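PDB 5OWU: importin subunit beta-1 from Saccharomyces cerevisiae, which carries proteins into the nucleus as the importin beta subunit, working through importin alpha, which binds the classical nuclear localization signal of the cargo. Local coordinates for residues 78-81 and 82-85; 840-843 and 844-847. All coordinates share one frame; numbering follows the deposited sequence.

Two local contacts, one within a helix and one where a helix begins, stand far apart along a mainly helical chain. Interaction 1 comes first, within helix 74-87 in the importin N-terminal region; interaction 2 lies close to the other end of the sequence, where helix 842-860 begins in HEAT repeat 19. Their centres are 50 Å apart and their nearest atoms about 35 Å, so neither touches the other and they share no helix. Both illustrate one principle of helical-repeat proteins: residues that settle against their own backbone also reach outward, Trp84 to helix 109-126 and Ser841 and Thr844 to helix 796-812, and it is such packing of helix on helix that carries the superhelix.

Interaction 1 (78-81 and 82-85); sequences QQFA and QRWI
Arg83 lies alongside Phe80, one turn earlier, with NH2 of its guanidinium 3.4 Å from CE1 of the Phe80 ring. The two side chains run in the same direction, and their flat groups are nearly parallel, only 9° apart. The extended start of the arginine chain gives way to a bend at chi3 (61°), which turns the guanidinium in beside the ring. A water holds the near end of this group: it accepts from Arg83 NE at 2.8 Å, lying in the guanidinium plane at its edge, and donates to Phe80 O at 2.8 Å. The same carbonyl takes the backbone N-H of Trp84 at 2.9 Å, one of four successive i to i+4 bonds of a regular alpha helix, 74-87, in the importin-beta N-terminal domain. Along the next of them, Ile85 N to Ala81 O, the isoleucine also lays CG1 3.2 Å from that oxygen. Farther out, a salt bridge from Arg83 NH2 to Glu68 and a cation-pi contact with Phe37 fix the arginine head. Trp84 sends its indole toward helix 109-126, where NE1 bonds to Glu126 and its side chain touches Ile122 and Ile125.

Interaction 2 (840-843 and 844-847); sequences FSQA and TKDT
Thr844 meets the residues before the helix with both branches of its side chain. Its methyl CG2 sits 4.0 Å from Phe840 CB and leans obliquely on the start of that side chain, while OG1 comes within 3.2 Å of Ser841 OG. Both hydroxyls have a firm partner in Asp796 of helix 796-812: Thr844 OG1 bonds to its OD1 and Ser841 OG to its OD2, so one carboxylate spans the pair, and Arg800 adds a further bond to the threonine. Ser841 OG stands between its own backbone N and carbonyl carbon (chi1 65°), a position from which it also accepts a long, weak bond from Thr844 N at 3.4 Å. Ala843, next before the threonine, offers its carbonyl one turn on. Ala843 O receives Thr847 N at 2.9 Å and Thr847 OG1 at 2.9 Å, the two donors arriving from opposite faces of the carbonyl plane. A valine in place of Thr847 would probably leave Ala843 O with the backbone N-H as its one donor here, the second grip being lost with the hydroxyl. Lys845 turns to Ser841: its N donates to Ser841 O at 3.2 Å and its CG packs 3.2 Å from the same oxygen; the aliphatic chain then runs back past Phe840 O, and a bend at chi3 (108°) precedes the amine, which bonds to Gln838 just ahead of the segment. Ser841 stands at the N-cap of helix 842-860 in HEAT repeat 19, its hydroxyl giving the first turn a weak capping bond while Asp796 ties that turn to helix 796-812.

Interaction 1 (78-81 and 82-85)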
loop_
_atom_site.group_PDB
_atom_site.type_symbol
_atom_site.label_atom_id
_atom_site.label_comp_id
_atom_site.label_asym_id
_atom_site.label_seq_id
_atom_site.Cartn_x
_atom_site.Cartn_y
_atom_site.Cartn_z
ATOM N N GLN A 78 9.461 19.299 -14.393
ATOM C CA GLN A 78 9.939 19.783 -15.688
ATOM C C GLN A 78 9.807 21.300 -15.811
ATOM O O GLN A 78 10.718 21.972 -16.322
ATOM C CB GLN A 78 9.167 19.094 -16.815
ATOM C CG GLN A 78 9.676 19.396 -18.221
ATOM C CD GLN A 78 11.018 18.746 -18.520
ATOM O OE1 GLN A 78 11.729 18.306 -17.615
ATOM N NE2 GLN A 78 11.365 18.676 -19.801
ATOM N N GLN A 79 8.673 21.854 -15.374
ATOM C CA GLN A 79 8.490 23.303 -15.428
ATOM C C GLN A 79 9.553 24.023 -14.604
ATOM O O GLN A 79 10.143 25.011 -15.056
ATOM C CB GLN A 79 7.089 23.670 -14.934
ATOM C CG GLN A 79 5.982 23.288 -15.902
ATOM C CD GLN A 79 4.601 23.401 -15.287
ATOM O OE1 GLN A 79 4.425 24.018 -14.235
ATOM N NE2 GLN A 79 3.613 22.794 -15.936
ATOM N N PHE A 80 9.801 23.543 -13.382
ATOM C CA PHE A 80 10.828 24.136 -12.533
ATOM C C PHE A 80 12.199 24.054 -13.190
ATOM O O PHE A 80 12.984 25.011 -13.138
ATOM C CB PHE A 80 10.861 23.435 -11.171
ATOM C CG PHE A 80 9.691 23.747 -10.268
ATOM C CD1 PHE A 80 8.807 24.778 -10.550
ATOM C CD2 PHE A 80 9.494 23.007 -9.108
ATOM C CE1 PHE A 80 7.744 25.050 -9.705
ATOM C CE2 PHE A 80 8.437 23.282 -8.264
ATOM C CZ PHE A 80 7.556 24.306 -8.569
ATOM N N ALA A 81 12.506 22.918 -13.818
ATOM C CA ALA A 81 13.801 22.774 -14.471
ATOM C C ALA A 81 13.962 23.809 -15.573
ATOM O O ALA A 81 14.979 24.513 -15.645
ATOM C CB ALA A 81 13.961 21.357 -15.030
ATOM N N GLN A 82 12.960 23.924 -16.448
ATOM C CA GLN A 82 13.071 24.883 -17.541
ATOM C C GLN A 82 13.109 26.323 -17.032
ATOM O O GLN A 82 13.791 27.172 -17.624
ATOM C CB GLN A 82 11.922 24.699 -18.529
ATOM C CG GLN A 82 11.969 25.703 -19.684
ATOM C CD GLN A 82 10.967 25.405 -20.777
ATOM O OE1 GLN A 82 10.559 24.260 -20.972
ATOM N NE2 GLN A 82 10.562 26.443 -21.500
ATOM N N ARG A 83 12.384 26.625 -15.952
ATOM C CA ARG A 83 12.440 27.975 -15.396
ATOM C C ARG A 83 13.830 28.293 -14.852
ATOM O O ARG A 83 14.348 29.393 -15.068
ATOM C CB ARG A 83 11.388 28.156 -14.300
ATOM C CG ARG A 83 11.486 29.527 -13.629
ATOM C CD ARG A 83 10.354 29.798 -12.675
ATOM N NE ARG A 83 10.303 28.838 -11.580
ATOM C CZ ARG A 83 9.465 28.936 -10.554
ATOM N NH1 ARG A 83 8.629 29.959 -10.489
ATOM N NH2 ARG A 83 9.464 28.023 -9.592
ATOM N N TRP A 84 14.444 27.361 -14.124
ATOM C CA TRP A 84 15.824 27.564 -13.692
ATOM C C TRP A 84 16.742 27.780 -14.887
ATOM O O TRP A 84 17.570 28.702 -14.900
ATOM C CB TRP A 84 16.301 26.366 -12.869
ATOM C CG TRP A 84 17.763 26.416 -12.539
ATOM C CD1 TRP A 84 18.769 25.777 -13.195
ATOM C CD2 TRP A 84 18.383 27.155 -11.480
ATOM N NE1 TRP A 84 19.975 26.061 -12.610
ATOM C CE2 TRP A 84 19.769 26.905 -11.554
ATOM C CE3 TRP A 84 17.902 27.996 -10.473
ATOM C CZ2 TRP A 84 20.679 27.463 -10.657
ATOM C CZ3 TRP A 84 18.807 28.554 -9.588
ATOM C CH2 TRP A 84 20.179 28.285 -9.684
ATOM N N ILE A 85 16.597 26.945 -15.913
ATOM C CA ILE A 85 17.529 26.982 -17.034
ATOM C C ILE A 85 17.413 28.291 -17.806
ATOM O O ILE A 85 18.432 28.892 -18.175
ATOM C CB ILE A 85 17.303 25.755 -17.937
ATOM C CG1 ILE A 85 17.778 24.497 -17.196
ATOM C CG2 ILE A 85 18.025 25.920 -19.275
ATOM C CD1 ILE A 85 17.348 23.207 -17.824
HETATM O O HOH W 1 12.322 26.900 -11.113
#

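Interaction 2 (840-843 and 844-847)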
loop_
_atom_site.group_PDB
_atom_site.type_symbol
_atom_site.label_atom_id
_atom_site.label_comp_id
_atom_site.label_asym_id
_atom_site.label_seq_id
_atom_site.Cartn_x
_atom_site.Cartn_y
_atom_site.Cartn_z
ATOM N N PHE A 840 -8.213 -16.949 -14.666
ATOM C CA PHE A 840 -9.470 -16.281 -14.966
ATOM C C PHE A 840 -10.633 -17.237 -14.740
ATOM O O PHE A 840 -10.555 -18.423 -15.071
ATOM C CB PHE A 840 -9.484 -15.783 -16.412
ATOM C CG PHE A 840 -8.512 -14.673 -16.683
ATOM C CD1 PHE A 840 -8.430 -13.585 -15.831
ATOM C CD2 PHE A 840 -7.674 -14.722 -17.784
ATOM C CE1 PHE A 840 -7.537 -12.561 -16.075
ATOM C CE2 PHE A 840 -6.774 -13.702 -18.032
ATOM C CZ PHE A 840 -6.706 -12.619 -17.175
ATOM N N SER A 841 -11.714 -16.714 -14.173
ATOM C CA SER A 841 -12.894 -17.521 -13.921
ATOM C C SER A 841 -13.501 -17.996 -15.239
ATOM O O SER A 841 -13.092 -17.596 -16.330
ATOM C CB SER A 841 -13.924 -16.725 -13.126
ATOM O OG SER A 841 -14.408 -15.632 -13.888
ATOM N N GLN A 842 -14.509 -18.863 -15.123
ATOM C CA GLN A 842 -15.166 -19.384 -16.312
ATOM C C GLN A 842 -16.116 -18.366 -16.924
ATOM O O GLN A 842 -16.345 -18.397 -18.136
ATOM C CB GLN A 842 -15.924 -20.671 -15.984
ATOM C CG GLN A 842 -16.163 -21.562 -17.198
ATOM C CD GLN A 842 -14.879 -22.175 -17.735
ATOM O OE1 GLN A 842 -13.932 -22.417 -16.985
ATOM N NE2 GLN A 842 -14.840 -22.424 -19.039
ATOM N N ALA A 843 -16.686 -17.469 -16.117
ATOM C CA ALA A 843 -17.496 -16.396 -16.683
ATOM C C ALA A 843 -16.645 -15.495 -17.568
ATOM O O ALA A 843 -17.069 -15.102 -18.663
ATOM C CB ALA A 843 -18.161 -15.589 -15.567
ATOM N N THR A 844 -15.431 -15.173 -17.113
ATOM C CA THR A 844 -14.507 -14.388 -17.924
ATOM C C THR A 844 -14.183 -15.095 -19.234
ATOM O O THR A 844 -14.146 -14.466 -20.297
ATOM C CB THR A 844 -13.230 -14.117 -17.130
ATOM O OG1 THR A 844 -13.552 -13.367 -15.956
ATOM C CG2 THR A 844 -12.213 -13.337 -17.956
ATOM N N LYS A 845 -13.947 -16.406 -19.182
ATOM C CA LYS A 845 -13.598 -17.132 -20.399
ATOM C C LYS A 845 -14.791 -17.230 -21.340
ATOM O O LYS A 845 -14.628 -17.175 -22.564
ATOM C CB LYS A 845 -13.055 -18.516 -20.039
ATOM C CG LYS A 845 -11.795 -18.454 -19.179
ATOM C CD LYS A 845 -11.395 -19.816 -18.628
ATOM C CE LYS A 845 -10.150 -20.342 -19.316
ATOM N NZ LYS A 845 -9.672 -21.615 -18.716
ATOM N N ASP A 846 -15.999 -17.362 -20.788
ATOM C CA ASP A 846 -17.202 -17.321 -21.613
ATOM C C ASP A 846 -17.322 -15.978 -22.323
ATOM O O ASP A 846 -17.585 -15.916 -23.534
ATOM C CB ASP A 846 -18.442 -17.577 -20.749
ATOM C CG ASP A 846 -18.408 -18.930 -20.051
ATOM O OD1 ASP A 846 -17.752 -19.862 -20.568
ATOM O OD2 ASP A 846 -19.047 -19.060 -18.985
ATOM N N THR A 847 -17.134 -14.886 -21.579
ATOM C CA THR A 847 -17.174 -13.562 -22.189
ATOM C C THR A 847 -16.120 -13.437 -23.282
ATOM O O THR A 847 -16.388 -12.876 -24.349
ATOM C CB THR A 847 -16.975 -12.484 -21.124
ATOM O OG1 THR A 847 -17.916 -12.675 -20.056
ATOM C CG2 THR A 847 -17.178 -11.092 -21.719
#